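Local coordinates for HhaI Restriction Endonuclease (Haemophilus parahaemolyticus, PDB 6UKF), which probably cleaves double-stranded DNA at the palindromic sequence GCGC as a type II restriction endonuclease, and is captured here bound to its cognate DNA, at residues Phe43-Lys48 with Lys250-Ala255; Asp171-Leu176 with Tyr183-Leu188; Asp198-Gly203 with Asp207-Glu212. One frame throughout, in Å; residues are numbered along the deposited sequence. Where two conformers were deposited one is given.

Interaction 1: residues Phe43-Lys48 with Lys250-Ala255; sequences FYIEAK and KAFEAA. With EDO (1,2-ethanediol), chain J; EDO (1,2-ethanediol), chain O; nucleotides of chain B.
Phe-43 and Ile-45, two steps apart on strand 43-47, meet Phe-252 and Ala-255 of the C-terminal helix in a small, wholly apolar contact. The edge of the Phe-43 ring does most of the work: its CZ lies 3.9 Å from CE1 of Phe-252, an atom close to the plane of the Phe-43 ring. One turn further along the helix, the methyl CB of Ala-255 comes within 3.8 Å of CE1 of Phe-43. Alanine suits this place because a short side chain lets the ring approach the helix. Ile-45 reaches across with its terminal methyl, CD1 standing 3.9 Å from Phe-252 CE1 at the edge of that ring. Phe-252 can serve both strand residues because its CG is anti to the backbone N (chi1 -180°), which carries the ring out from the helix toward the strand.

The side chains of Glu-46 and Lys-48 reach the other way, toward the DNA. Glu-46-Ala-47-Lys-48 is an E-x-K sequence consistent with the nuclease signature of the PD-(D/E)xK family, and Asp-34, in the loop before strand 35-37, touches Glu-46 in the conformer described. The ammonium of Lys-48 bridges two successive phosphates of DNA chain B, NZ lying 2.8 Å from OP2 of DA10 and 2.9 Å from OP2 of DC9; Gln-53 O is a third partner.

Behind the first shell, Phe-128 of the adjacent strand 126-132 meets both rings, edge-to-face with Phe-252. Leu-14 of helix 3-18 touches Ile-45 and Phe-252, and Tyr-18 of that helix meets Phe-252 edge-to-face.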
loop_
_atom_site.group_PDB
_atom_site.type_symbol
_atom_site.label_atom_id
_atom_site.label_comp_id
_atom_site.label_asym_id
_atom_site.label_seq_id
_atom_site.Cartn_x
_atom_site.Cartn_y
_atom_site.Cartn_z
ATOM N N PHE A 43 4.394 19.587 1.592
ATOM C CA PHE A 43 3.363 18.631 1.228
ATOM C C PHE A 43 4.042 17.318 0.888
ATOM O O PHE A 43 5.244 17.270 0.612
ATOM C CB PHE A 43 2.518 19.109 0.039
ATOM C CG PHE A 43 3.323 19.459 -1.180
ATOM C CD1 PHE A 43 3.716 20.766 -1.405
ATOM C CD2 PHE A 43 3.688 18.489 -2.100
ATOM C CE1 PHE A 43 4.461 21.103 -2.517
ATOM C CE2 PHE A 43 4.434 18.821 -3.217
ATOM C CZ PHE A 43 4.818 20.131 -3.427
ATOM N N TYR A 44 3.253 16.252 0.916
ATOM C CA TYR A 44 3.740 14.941 0.530
ATOM C C TYR A 44 3.464 14.689 -0.947
ATOM O O TYR A 44 2.512 15.221 -1.531
ATOM C CB TYR A 44 3.106 13.844 1.385
ATOM C CG TYR A 44 3.582 13.854 2.821
ATOM C CD1 TYR A 44 4.722 13.157 3.204
ATOM C CD2 TYR A 44 2.896 14.566 3.794
ATOM C CE1 TYR A 44 5.159 13.167 4.515
ATOM C CE2 TYR A 44 3.324 14.582 5.105
ATOM C CZ TYR A 44 4.456 13.882 5.461
ATOM O OH TYR A 44 4.887 13.894 6.767
ATOM N N ILE A 45 4.333 13.881 -1.547
ATOM C CA ILE A 45 4.238 13.464 -2.939
ATOM C C ILE A 45 4.173 11.945 -2.939
ATOM O O ILE A 45 5.008 11.285 -2.310
ATOM C CB ILE A 45 5.455 13.947 -3.750
ATOM C CG1 ILE A 45 5.556 15.474 -3.710
ATOM C CG2 ILE A 45 5.376 13.454 -5.198
ATOM C CD1 ILE A 45 6.920 16.001 -4.098
ATOM N N GLU A 46 3.183 11.394 -3.623
ATOM C CA GLU A 46 3.009 9.951 -3.720
ATOM C C GLU A 46 3.627 9.468 -5.024
ATOM O O GLU A 46 3.229 9.910 -6.106
ATOM C CB GLU A 46 1.531 9.570 -3.668
ATOM C CG GLU A 46 1.104 8.961 -2.344
ATOM C CD GLU A 46 1.904 7.719 -1.996
ATOM O OE1 GLU A 46 2.090 6.864 -2.885
ATOM O OE2 GLU A 46 2.367 7.606 -0.840
ATOM N N ALA A 47 4.594 8.560 -4.922
ATOM C CA ALA A 47 5.154 7.908 -6.094
ATOM C C ALA A 47 4.323 6.663 -6.384
ATOM O O ALA A 47 4.010 5.889 -5.474
ATOM C CB ALA A 47 6.618 7.538 -5.863
ATOM N N LYS A 48 3.942 6.489 -7.645
ATOM C CA LYS A 48 3.168 5.328 -8.061
ATOM C C LYS A 48 3.759 4.774 -9.343
ATOM O O LYS A 48 4.001 5.525 -10.293
ATOM C CB LYS A 48 1.701 5.696 -8.309
ATOM C CG LYS A 48 0.906 5.957 -7.046
ATOM C CD LYS A 48 0.643 4.665 -6.291
ATOM C CE LYS A 48 0.285 4.927 -4.848
ATOM N NZ LYS A 48 0.231 3.667 -4.053
ATOM N N LYS A 250 3.566 23.038 -14.264
ATOM C CA LYS A 250 3.652 24.404 -13.761
ATOM C C LYS A 250 3.001 24.532 -12.391
ATOM O O LYS A 250 3.494 25.274 -11.537
ATOM C CB LYS A 250 3.040 25.369 -14.768
ATOM C CG LYS A 250 3.961 25.583 -15.942
ATOM C CD LYS A 250 3.450 26.617 -16.910
ATOM C CE LYS A 250 4.578 27.109 -17.795
ATOM N NZ LYS A 250 4.094 28.133 -18.750
ATOM N N ALA A 251 1.910 23.802 -12.151
ATOM C CA ALA A 251 1.302 23.816 -10.825
ATOM C C ALA A 251 2.280 23.307 -9.774
ATOM O O ALA A 251 2.360 23.857 -8.671
ATOM C CB ALA A 251 0.032 22.968 -10.817
ATOM N N PHE A 252 3.024 22.248 -10.096
ATOM C CA PHE A 252 4.026 21.741 -9.165
ATOM C C PHE A 252 5.124 22.766 -8.934
ATOM O O PHE A 252 5.546 22.998 -7.795
ATOM C CB PHE A 252 4.627 20.448 -9.711
ATOM C CG PHE A 252 5.666 19.840 -8.815
ATOM C CD1 PHE A 252 5.303 19.272 -7.605
ATOM C CD2 PHE A 252 7.003 19.836 -9.175
ATOM C CE1 PHE A 252 6.249 18.709 -6.775
ATOM C CE2 PHE A 252 7.957 19.277 -8.343
ATOM C CZ PHE A 252 7.578 18.710 -7.145
ATOM N N GLU A 253 5.603 23.386 -10.010
ATOM C CA GLU A 253 6.652 24.387 -9.889
ATOM C C GLU A 253 6.184 25.590 -9.088
ATOM O O GLU A 253 6.989 26.218 -8.390
ATOM C CB GLU A 253 7.142 24.768 -11.283
ATOM C CG GLU A 253 7.925 23.624 -11.905
ATOM C CD GLU A 253 8.338 23.863 -13.335
ATOM O OE1 GLU A 253 8.039 24.946 -13.880
ATOM O OE2 GLU A 253 8.968 22.953 -13.913
ATOM N N ALA A 254 4.895 25.918 -9.155
ATOM C CA ALA A 254 4.363 26.966 -8.293
ATOM C C ALA A 254 4.345 26.509 -6.840
ATOM O O ALA A 254 4.785 27.238 -5.945
ATOM C CB ALA A 254 2.958 27.358 -8.748
ATOM N N ALA A 255 3.856 25.290 -6.594
ATOM C CA ALA A 255 3.705 24.809 -5.224
ATOM C C ALA A 255 5.032 24.817 -4.474
ATOM O O ALA A 255 5.085 25.192 -3.297
ATOM C CB ALA A 255 3.110 23.400 -5.234
HETATM C C1 EDO J . 8.734 25.221 -17.219
HETATM O O1 EDO J . 7.379 25.076 -16.775
HETATM C C2 EDO J . 9.653 24.406 -16.318
HETATM O O2 EDO J . 10.991 24.461 -16.824
HETATM C C1 EDO O . 0.046 7.352 1.085
HETATM O O1 EDO O . 1.202 6.696 1.614
HETATM C C2 EDO O . -0.679 8.120 2.180
HETATM O O2 EDO O . -1.044 7.218 3.228
ATOM P P DC B 9 2.062 3.411 -0.913
ATOM O OP1 DC B 9 2.950 4.533 -1.273
ATOM O OP2 DC B 9 0.611 3.481 -1.189
ATOM O "O5'" DC B 9 2.602 2.084 -1.606
ATOM C "C5'" DC B 9 3.990 1.881 -1.712
ATOM C "C4'" DC B 9 4.300 0.484 -2.166
ATOM O "O4'" DC B 9 3.837 -0.488 -1.186
ATOM C "C3'" DC B 9 3.618 0.041 -3.452
ATOM O "O3'" DC B 9 4.210 0.605 -4.595
ATOM C "C2'" DC B 9 3.798 -1.478 -3.350
ATOM C "C1'" DC B 9 3.562 -1.714 -1.845
ATOM N N1 DC B 9 2.168 -2.140 -1.560
ATOM C C2 DC B 9 1.868 -3.497 -1.583
ATOM O O2 DC B 9 2.778 -4.305 -1.803
ATOM N N3 DC B 9 0.595 -3.895 -1.350
ATOM C C4 DC B 9 -0.356 -2.990 -1.119
ATOM N N4 DC B 9 -1.599 -3.436 -0.895
ATOM C C5 DC B 9 -0.073 -1.590 -1.108
ATOM C C6 DC B 9 1.191 -1.212 -1.340
ATOM P P DA B 10 3.266 1.234 -5.740
ATOM O OP1 DA B 10 4.146 1.979 -6.665
ATOM O OP2 DA B 10 2.128 1.915 -5.087
ATOM O "O5'" DA B 10 2.625 -0.037 -6.472
ATOM C "C5'" DA B 10 3.351 -0.735 -7.467
ATOM C "C4'" DA B 10 3.881 -2.035 -6.914
ATOM O "O4'" DA B 10 2.781 -2.854 -6.427
ATOM C "C3'" DA B 10 4.626 -2.906 -7.920
ATOM O "O3'" DA B 10 5.718 -3.521 -7.258
ATOM C "C2'" DA B 10 3.560 -3.887 -8.395
ATOM C "C1'" DA B 10 2.728 -4.083 -7.139
ATOM N N9 DA B 10 1.325 -4.393 -7.370
ATOM C C8 DA B 10 0.464 -3.754 -8.217
ATOM N N7 DA B 10 -0.755 -4.236 -8.196
ATOM C C5 DA B 10 -0.693 -5.252 -7.257
ATOM C C6 DA B 10 -1.658 -6.153 -6.773
ATOM N N6 DA B 10 -2.923 -6.164 -7.195
ATOM N N1 DA B 10 -1.268 -7.046 -5.838
ATOM C C2 DA B 10 0.003 -7.029 -5.420
ATOM N N3 DA B 10 0.997 -6.230 -5.800
ATOM C C4 DA B 10 0.578 -5.356 -6.732
#

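Interaction 2: residues Asp171-Leu176 with Tyr183-Leu188; sequences DFKQAL and YTMRGL. With EDO (1,2-ethanediol), chain H.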
loop_
_atom_site.group_PDB
_atom_site.type_symbol
_atom_site.label_atom_id
_atom_site.label_comp_id
_atom_site.label_asym_id
_atom_site.label_seq_id
_atom_site.Cartn_x
_atom_site.Cartn_y
_atom_site.Cartn_z
ATOM N N ASP A 171 9.736 -21.632 20.221
ATOM C CA ASP A 171 8.890 -22.293 19.232
ATOM C C ASP A 171 9.574 -22.349 17.875
ATOM O O ASP A 171 9.445 -23.340 17.149
ATOM C CB ASP A 171 7.543 -21.581 19.107
ATOM C CG ASP A 171 6.610 -21.891 20.258
ATOM O OD1 ASP A 171 5.684 -21.092 20.504
ATOM O OD2 ASP A 171 6.811 -22.926 20.925
ATOM N N PHE A 172 10.305 -21.294 17.509
ATOM C CA PHE A 172 10.966 -21.296 16.211
ATOM C C PHE A 172 12.103 -22.310 16.170
ATOM O O PHE A 172 12.249 -23.049 15.191
ATOM C CB PHE A 172 11.476 -19.906 15.846
ATOM C CG PHE A 172 12.133 -19.862 14.503
ATOM C CD1 PHE A 172 11.403 -20.147 13.362
ATOM C CD2 PHE A 172 13.480 -19.570 14.376
ATOM C CE1 PHE A 172 11.995 -20.130 12.117
ATOM C CE2 PHE A 172 14.080 -19.549 13.131
ATOM C CZ PHE A 172 13.336 -19.830 11.999
ATOM N N LYS A 173 12.935 -22.347 17.215
ATOM C CA LYS A 173 13.982 -23.361 17.277
ATOM C C LYS A 173 13.389 -24.762 17.209
ATOM O O LYS A 173 13.949 -25.650 16.555
ATOM C CB LYS A 173 14.803 -23.195 18.554
ATOM C CG LYS A 173 15.710 -21.976 18.560
ATOM C CD LYS A 173 16.574 -21.930 19.817
ATOM C CE LYS A 173 17.482 -20.711 19.814
ATOM N NZ LYS A 173 18.169 -20.498 21.113
ATOM N N GLN A 174 12.256 -24.980 17.879
ATOM C CA GLN A 174 11.624 -26.296 17.846
ATOM C C GLN A 174 11.034 -26.593 16.472
ATOM O O GLN A 174 11.055 -27.746 16.024
ATOM C CB GLN A 174 10.579 -26.397 18.960
ATOM C CG GLN A 174 11.211 -26.471 20.346
ATOM C CD GLN A 174 10.205 -26.443 21.478
ATOM O OE1 GLN A 174 9.032 -26.765 21.296
ATOM N NE2 GLN A 174 10.665 -26.057 22.661
ATOM N N ALA A 175 10.526 -25.570 15.779
ATOM C CA ALA A 175 10.058 -25.771 14.410
ATOM C C ALA A 175 11.212 -26.147 13.484
ATOM O O ALA A 175 11.068 -27.028 12.628
ATOM C CB ALA A 175 9.340 -24.520 13.901
ATOM N N LEU A 176 12.366 -25.490 13.639
ATOM C CA LEU A 176 13.536 -25.852 12.844
ATOM C C LEU A 176 13.946 -27.292 13.116
ATOM O O LEU A 176 14.254 -28.052 12.190
ATOM C CB LEU A 176 14.694 -24.910 13.175
ATOM C CG LEU A 176 14.569 -23.471 12.680
ATOM C CD1 LEU A 176 15.568 -22.581 13.397
ATOM C CD2 LEU A 176 14.771 -23.398 11.174
ATOM N N TYR A 183 21.068 -25.471 11.699
ATOM C CA TYR A 183 21.097 -24.036 11.931
ATOM C C TYR A 183 21.864 -23.704 13.199
ATOM O O TYR A 183 22.147 -24.565 14.036
ATOM C CB TYR A 183 19.675 -23.483 12.063
ATOM C CG TYR A 183 19.022 -23.879 13.372
ATOM C CD1 TYR A 183 19.103 -23.057 14.490
ATOM C CD2 TYR A 183 18.341 -25.083 13.494
ATOM C CE1 TYR A 183 18.518 -23.422 15.689
ATOM C CE2 TYR A 183 17.750 -25.453 14.690
ATOM C CZ TYR A 183 17.842 -24.620 15.782
ATOM O OH TYR A 183 17.257 -24.984 16.973
ATOM N N THR A 184 22.177 -22.417 13.321
ATOM C CA THR A 184 22.668 -21.794 14.536
ATOM C C THR A 184 21.967 -20.450 14.653
ATOM O O THR A 184 21.778 -19.762 13.646
ATOM C CB THR A 184 24.179 -21.550 14.446
ATOM O OG1 THR A 184 24.861 -22.796 14.250
ATOM C CG2 THR A 184 24.702 -20.872 15.711
ATOM N N MET A 185 21.573 -20.078 15.868
ATOM C CA MET A 185 20.942 -18.790 16.126
ATOM C C MET A 185 21.928 -17.877 16.837
ATOM O O MET A 185 22.595 -18.298 17.789
ATOM C CB MET A 185 19.711 -18.920 17.028
ATOM C CG MET A 185 18.560 -19.738 16.479
ATOM S SD MET A 185 17.750 -19.020 15.032
ATOM C CE MET A 185 17.251 -17.404 15.627
ATOM N N ARG A 186 22.010 -16.634 16.378
ATOM C CA ARG A 186 22.780 -15.580 17.030
ATOM C C ARG A 186 21.742 -14.549 17.463
ATOM O O ARG A 186 21.354 -13.678 16.681
ATOM C CB ARG A 186 23.807 -14.983 16.078
ATOM N N GLY A 187 21.282 -14.657 18.706
ATOM C CA GLY A 187 20.123 -13.880 19.108
ATOM C C GLY A 187 18.913 -14.323 18.308
ATOM O O GLY A 187 18.578 -15.511 18.251
ATOM N N LEU A 188 18.246 -13.362 17.674
ATOM C CA LEU A 188 17.104 -13.647 16.817
ATOM C C LEU A 188 17.493 -13.851 15.360
ATOM O O LEU A 188 16.616 -14.124 14.533
ATOM C CB LEU A 188 16.076 -12.518 16.925
ATOM C CG LEU A 188 15.488 -12.342 18.327
ATOM C CD1 LEU A 188 14.657 -11.075 18.406
ATOM C CD2 LEU A 188 14.657 -13.561 18.709
HETATM C C1 EDO H . 13.733 -10.663 13.283
HETATM O O1 EDO H . 12.950 -10.611 12.085
HETATM C C2 EDO H . 15.140 -11.142 12.942
HETATM O O2 EDO H . 15.094 -12.516 12.547
HETATM O O HOH W 1 19.329 -17.487 19.981
#
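With chi1 at 72°, the ring of Tyr-183 is set between its own backbone N and carbonyl carbon and turned toward the helix, where Leu-176 receives it. Leu-176 holds its CG beside the backbone N, and from there CD1 settles over the ring. That methyl stands 3.5 Å from the ring centroid and only 4° off the normal, a CH-pi contact placed almost exactly over the centre of the face. CB of Leu-176 adds a touch at CE2 of Tyr-183 (3.5 Å). Leucine suits the place through its length, since CB meets the rim of the ring while the methyl CD1 reaches its centre.

The phenol oxygen runs on past Leu-176 to Lys-173, coming 3.4 Å from CB of that lysine. Lys-173 is extended beyond CG and uses its aliphatic length rather than its charge: CE lies 3.6 Å from CG of Met-185. Its NZ ends at a water, a weak bond of 3.4 Å, and the same water donates to the carbonyl O of Gly-187 at 2.7 Å. Met-185, modelled in two conformers, is bent at chi2 and chi3 in the one described, which brings SD 4.2 Å from CE2 of Phe-172. There the sulfur lies at the ring edge, a Met-aromatic contact.

Gly-187 and Leu-188 have backbone angles that fit the central positions of a type II' turn, joining strand 184-186 to strand 189-191 in a tight hairpin. Helix 169-179 packs against this hairpin, running nearly antiparallel to strand 184-186. Leu-190 of the partner strand touches Phe-172, Leu-176, Tyr-183 and Met-185, while Phe-172, Ala-175 and Leu-176 also rest on Ile-201 of strand 199-202.

Interaction 3: residues Asp198-Gly203 with Asp207-Glu212; sequences DKRISG and DFLIKE. With nucleotides of chain C.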
loop_
_atom_site.group_PDB
_atom_site.type_symbol
_atom_site.label_atom_id
_atom_site.label_comp_id
_atom_site.label_asym_id
_atom_site.label_seq_id
_atom_site.Cartn_x
_atom_site.Cartn_y
_atom_site.Cartn_z
ATOM N N ASP A 198 13.035 -17.603 1.686
ATOM C CA ASP A 198 11.601 -17.724 1.447
ATOM C C ASP A 198 11.018 -19.014 2.008
ATOM O O ASP A 198 9.890 -19.381 1.655
ATOM C CB ASP A 198 11.229 -17.593 -0.038
ATOM C CG ASP A 198 11.296 -16.160 -0.539
ATOM O OD1 ASP A 198 11.442 -15.961 -1.763
ATOM O OD2 ASP A 198 11.212 -15.231 0.291
ATOM N N LYS A 199 11.746 -19.716 2.871
ATOM C CA LYS A 199 11.240 -20.958 3.431
ATOM C C LYS A 199 10.148 -20.666 4.453
ATOM O O LYS A 199 10.285 -19.777 5.297
ATOM C CB LYS A 199 12.374 -21.726 4.104
ATOM C CG LYS A 199 11.979 -23.090 4.648
ATOM C CD LYS A 199 11.937 -24.150 3.554
ATOM C CE LYS A 199 11.757 -25.533 4.152
ATOM N NZ LYS A 199 11.184 -26.502 3.182
ATOM N N ARG A 200 9.062 -21.428 4.372
ATOM C CA ARG A 200 7.959 -21.345 5.317
ATOM C C ARG A 200 7.930 -22.613 6.159
ATOM O O ARG A 200 7.942 -23.723 5.617
ATOM C CB ARG A 200 6.630 -21.188 4.573
ATOM C CG ARG A 200 6.473 -19.857 3.850
ATOM C CD ARG A 200 5.485 -19.954 2.697
ATOM N NE ARG A 200 5.393 -18.699 1.953
ATOM C CZ ARG A 200 4.566 -17.701 2.253
ATOM N NH1 ARG A 200 3.740 -17.793 3.287
ATOM N NH2 ARG A 200 4.566 -16.601 1.512
ATOM N N ILE A 201 7.903 -22.444 7.481
ATOM C CA ILE A 201 7.744 -23.551 8.415
ATOM C C ILE A 201 6.813 -23.090 9.527
ATOM O O ILE A 201 6.669 -21.895 9.791
ATOM C CB ILE A 201 9.081 -24.068 8.997
ATOM C CG1 ILE A 201 9.746 -23.010 9.881
ATOM C CG2 ILE A 201 10.020 -24.492 7.873
ATOM C CD1 ILE A 201 11.002 -23.490 10.569
ATOM N N SER A 202 6.177 -24.055 10.186
ATOM C CA SER A 202 5.175 -23.762 11.197
ATOM C C SER A 202 5.442 -24.556 12.467
ATOM O O SER A 202 6.068 -25.621 12.439
ATOM C CB SER A 202 3.759 -24.073 10.681
ATOM O OG SER A 202 3.459 -23.311 9.525
ATOM N N GLY A 203 4.962 -24.014 13.584
ATOM C CA GLY A 203 5.042 -24.682 14.867
ATOM C C GLY A 203 4.329 -23.922 15.967
ATOM O O GLY A 203 4.488 -22.705 16.096
ATOM N N ASP A 207 3.077 -19.576 11.934
ATOM C CA ASP A 207 3.665 -19.800 10.623
ATOM C C ASP A 207 4.845 -18.847 10.485
ATOM O O ASP A 207 4.680 -17.628 10.609
ATOM C CB ASP A 207 2.640 -19.545 9.519
ATOM C CG ASP A 207 1.418 -20.438 9.636
ATOM O OD1 ASP A 207 1.558 -21.556 10.009
ATOM O OD2 ASP A 207 0.234 -19.918 9.323
ATOM N N PHE A 208 6.027 -19.402 10.251
ATOM C CA PHE A 208 7.250 -18.622 10.158
ATOM C C PHE A 208 7.666 -18.502 8.699
ATOM O O PHE A 208 7.390 -19.384 7.881
ATOM C CB PHE A 208 8.384 -19.268 10.963
ATOM C CG PHE A 208 8.088 -19.405 12.430
ATOM C CD1 PHE A 208 8.237 -18.327 13.285
ATOM C CD2 PHE A 208 7.663 -20.614 12.952
ATOM C CE1 PHE A 208 7.963 -18.453 14.634
ATOM C CE2 PHE A 208 7.386 -20.745 14.300
ATOM C CZ PHE A 208 7.538 -19.663 15.141
ATOM N N LEU A 209 8.324 -17.393 8.381
ATOM C CA LEU A 209 8.882 -17.154 7.058
ATOM C C LEU A 209 10.329 -16.730 7.236
ATOM O O LEU A 209 10.630 -15.884 8.084
ATOM C CB LEU A 209 8.103 -16.060 6.322
ATOM C CG LEU A 209 8.641 -15.640 4.952
ATOM C CD1 LEU A 209 8.565 -16.785 3.956
ATOM C CD2 LEU A 209 7.876 -14.429 4.441
ATOM N N ILE A 210 11.218 -17.312 6.438
ATOM C CA ILE A 210 12.655 -17.083 6.541
ATOM C C ILE A 210 13.109 -16.331 5.297
ATOM O O ILE A 210 12.808 -16.742 4.169
ATOM C CB ILE A 210 13.412 -18.413 6.702
ATOM C CG1 ILE A 210 12.921 -19.150 7.953
ATOM C CG2 ILE A 210 14.910 -18.172 6.779
ATOM C CD1 ILE A 210 13.372 -20.589 8.043
ATOM N N LYS A 211 13.825 -15.226 5.506
ATOM C CA LYS A 211 14.306 -14.376 4.427
ATOM C C LYS A 211 15.779 -14.074 4.647
ATOM O O LYS A 211 16.208 -13.793 5.771
ATOM C CB LYS A 211 13.543 -13.046 4.371
ATOM C CG LYS A 211 12.032 -13.181 4.249
ATOM C CD LYS A 211 11.606 -13.597 2.845
ATOM C CE LYS A 211 11.354 -12.389 1.946
ATOM N NZ LYS A 211 9.974 -11.857 2.062
ATOM N N GLU A 212 16.543 -14.113 3.560
ATOM C CA GLU A 212 17.977 -13.883 3.620
ATOM C C GLU A 212 18.265 -12.397 3.764
ATOM O O GLU A 212 17.809 -11.581 2.958
ATOM C CB GLU A 212 18.634 -14.407 2.346
ATOM P P DC C 6 2.117 -13.948 3.620
ATOM O OP1 DC C 6 2.263 -15.186 2.824
ATOM O OP2 DC C 6 1.476 -14.017 4.951
ATOM O "O5'" DC C 6 3.552 -13.276 3.824
ATOM C "C5'" DC C 6 4.463 -13.209 2.733
ATOM C "C4'" DC C 6 5.219 -11.898 2.716
ATOM O "O4'" DC C 6 4.319 -10.815 2.327
ATOM C "C3'" DC C 6 5.823 -11.449 4.048
ATOM O "O3'" DC C 6 7.031 -10.740 3.794
ATOM C "C2'" DC C 6 4.724 -10.566 4.627
ATOM C "C1'" DC C 6 4.261 -9.845 3.369
ATOM N N1 DC C 6 2.886 -9.283 3.405
ATOM C C2 DC C 6 2.647 -8.079 2.747
ATOM O O2 DC C 6 3.586 -7.519 2.171
ATOM N N3 DC C 6 1.398 -7.554 2.765
ATOM C C4 DC C 6 0.413 -8.194 3.393
ATOM N N4 DC C 6 -0.803 -7.638 3.378
ATOM C C5 DC C 6 0.633 -9.434 4.063
ATOM C C6 DC C 6 1.874 -9.940 4.041
ATOM P P DG C 7 7.997 -10.276 4.988
ATOM O OP1 DG C 7 9.376 -10.581 4.547
ATOM O OP2 DG C 7 7.500 -10.833 6.262
ATOM O "O5'" DG C 7 7.833 -8.681 5.029
ATOM C "C5'" DG C 7 8.398 -7.886 3.988
ATOM C "C4'" DG C 7 8.534 -6.431 4.400
ATOM O "O4'" DG C 7 7.232 -5.777 4.345
ATOM C "C3'" DG C 7 9.043 -6.176 5.816
ATOM O "O3'" DG C 7 9.794 -4.952 5.831
ATOM C "C2'" DG C 7 7.756 -6.116 6.635
ATOM C "C1'" DG C 7 6.783 -5.461 5.660
ATOM N N9 DG C 7 5.408 -5.927 5.768
ATOM C C8 DG C 7 4.983 -7.225 5.908
ATOM N N7 DG C 7 3.686 -7.345 5.947
ATOM C C5 DG C 7 3.221 -6.044 5.806
ATOM C C6 DG C 7 1.897 -5.548 5.774
ATOM O O6 DG C 7 0.839 -6.181 5.861
ATOM N N1 DG C 7 1.869 -4.165 5.616
ATOM C C2 DG C 7 2.979 -3.365 5.505
ATOM N N2 DG C 7 2.754 -2.052 5.362
ATOM N N3 DG C 7 4.223 -3.817 5.533
ATOM C C4 DG C 7 4.268 -5.161 5.685
#
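Asp-207 opens its strand by accepting a bond from Ser-202, the hydroxyl OG lying 2.6 Å from OD1. The serine comes in on the anti side of the carboxylate, 27° out of its plane, and ties the two strands near the turn of an antiparallel beta hairpin.

Phe-208 pairs with Ile-201 through two backbone bonds. The one from Phe-208 N to Ile-201 O is short (2.6 Å) and fairly straight, with 161° at the hydrogen; Ile-201 N returns the second to Phe-208 O. Both side chains leave on the face that helix 169-179 covers, CG1 of Ile-201 resting near CB of Phe-208, and bulky apolar residues fill that interface.

Leu-209 emerges on the other face, beside Arg-200. Its CG is anti to the backbone N (chi1 176°), and its two methyls divide: CD1 lies 3.7 Å from CG of Arg-200 and under one face of the guanidinium, while CD2 touches the sugar of DC6 of DNA chain C, 3.6 Å from C3'. The edge of that guanidinium grips one phosphate oxygen of DC6, NH1 and NH2 both donating to OP1, which lies in the plane of the group.

Ile-210 returns to the helix-covered face, and its N bonds to Lys-199 O at 2.9 Å. Its own carbonyl receives a weak bond from Asp-198 N.

Lys-211, curled by three successive bends, puts NZ 2.9 Å from OP1 of DG7 of chain C. Asp-198 OD2 is 4.0 Å from that NZ, beyond a salt bridge.

Charged donors on a greasy-backed hairpin thus bind successive phosphates of one strand, and contacts to phosphate and sugar are suited to holding the backbone rather than reading bases. The nearby carboxylate of Asp-198 would probably help to keep Lys-211 charged.

Interactions 2 and 3 form one small unit, their centres 11 Å apart. Helix 169-179 joins them, for Phe-172 CD1 lies 3.5 Å from Phe-208 CG and Leu-176 CD2 is 3.8 Å from Ile-201 CD1. Interaction 2 thereby backs the hairpin of interaction 3, whose other face meets DNA chain C. Interaction 1 lies across the centre of the chain, about 40 Å from interaction 3 and 47 Å from interaction 2 between centres, and closes a loop within which both are nested. Its Lys-48 binds phosphates of chain B, the other DNA strand. The calcium at Ser-151 and Thr-153 belongs to strand 148-156, part of a different sheet from those of all three contacts.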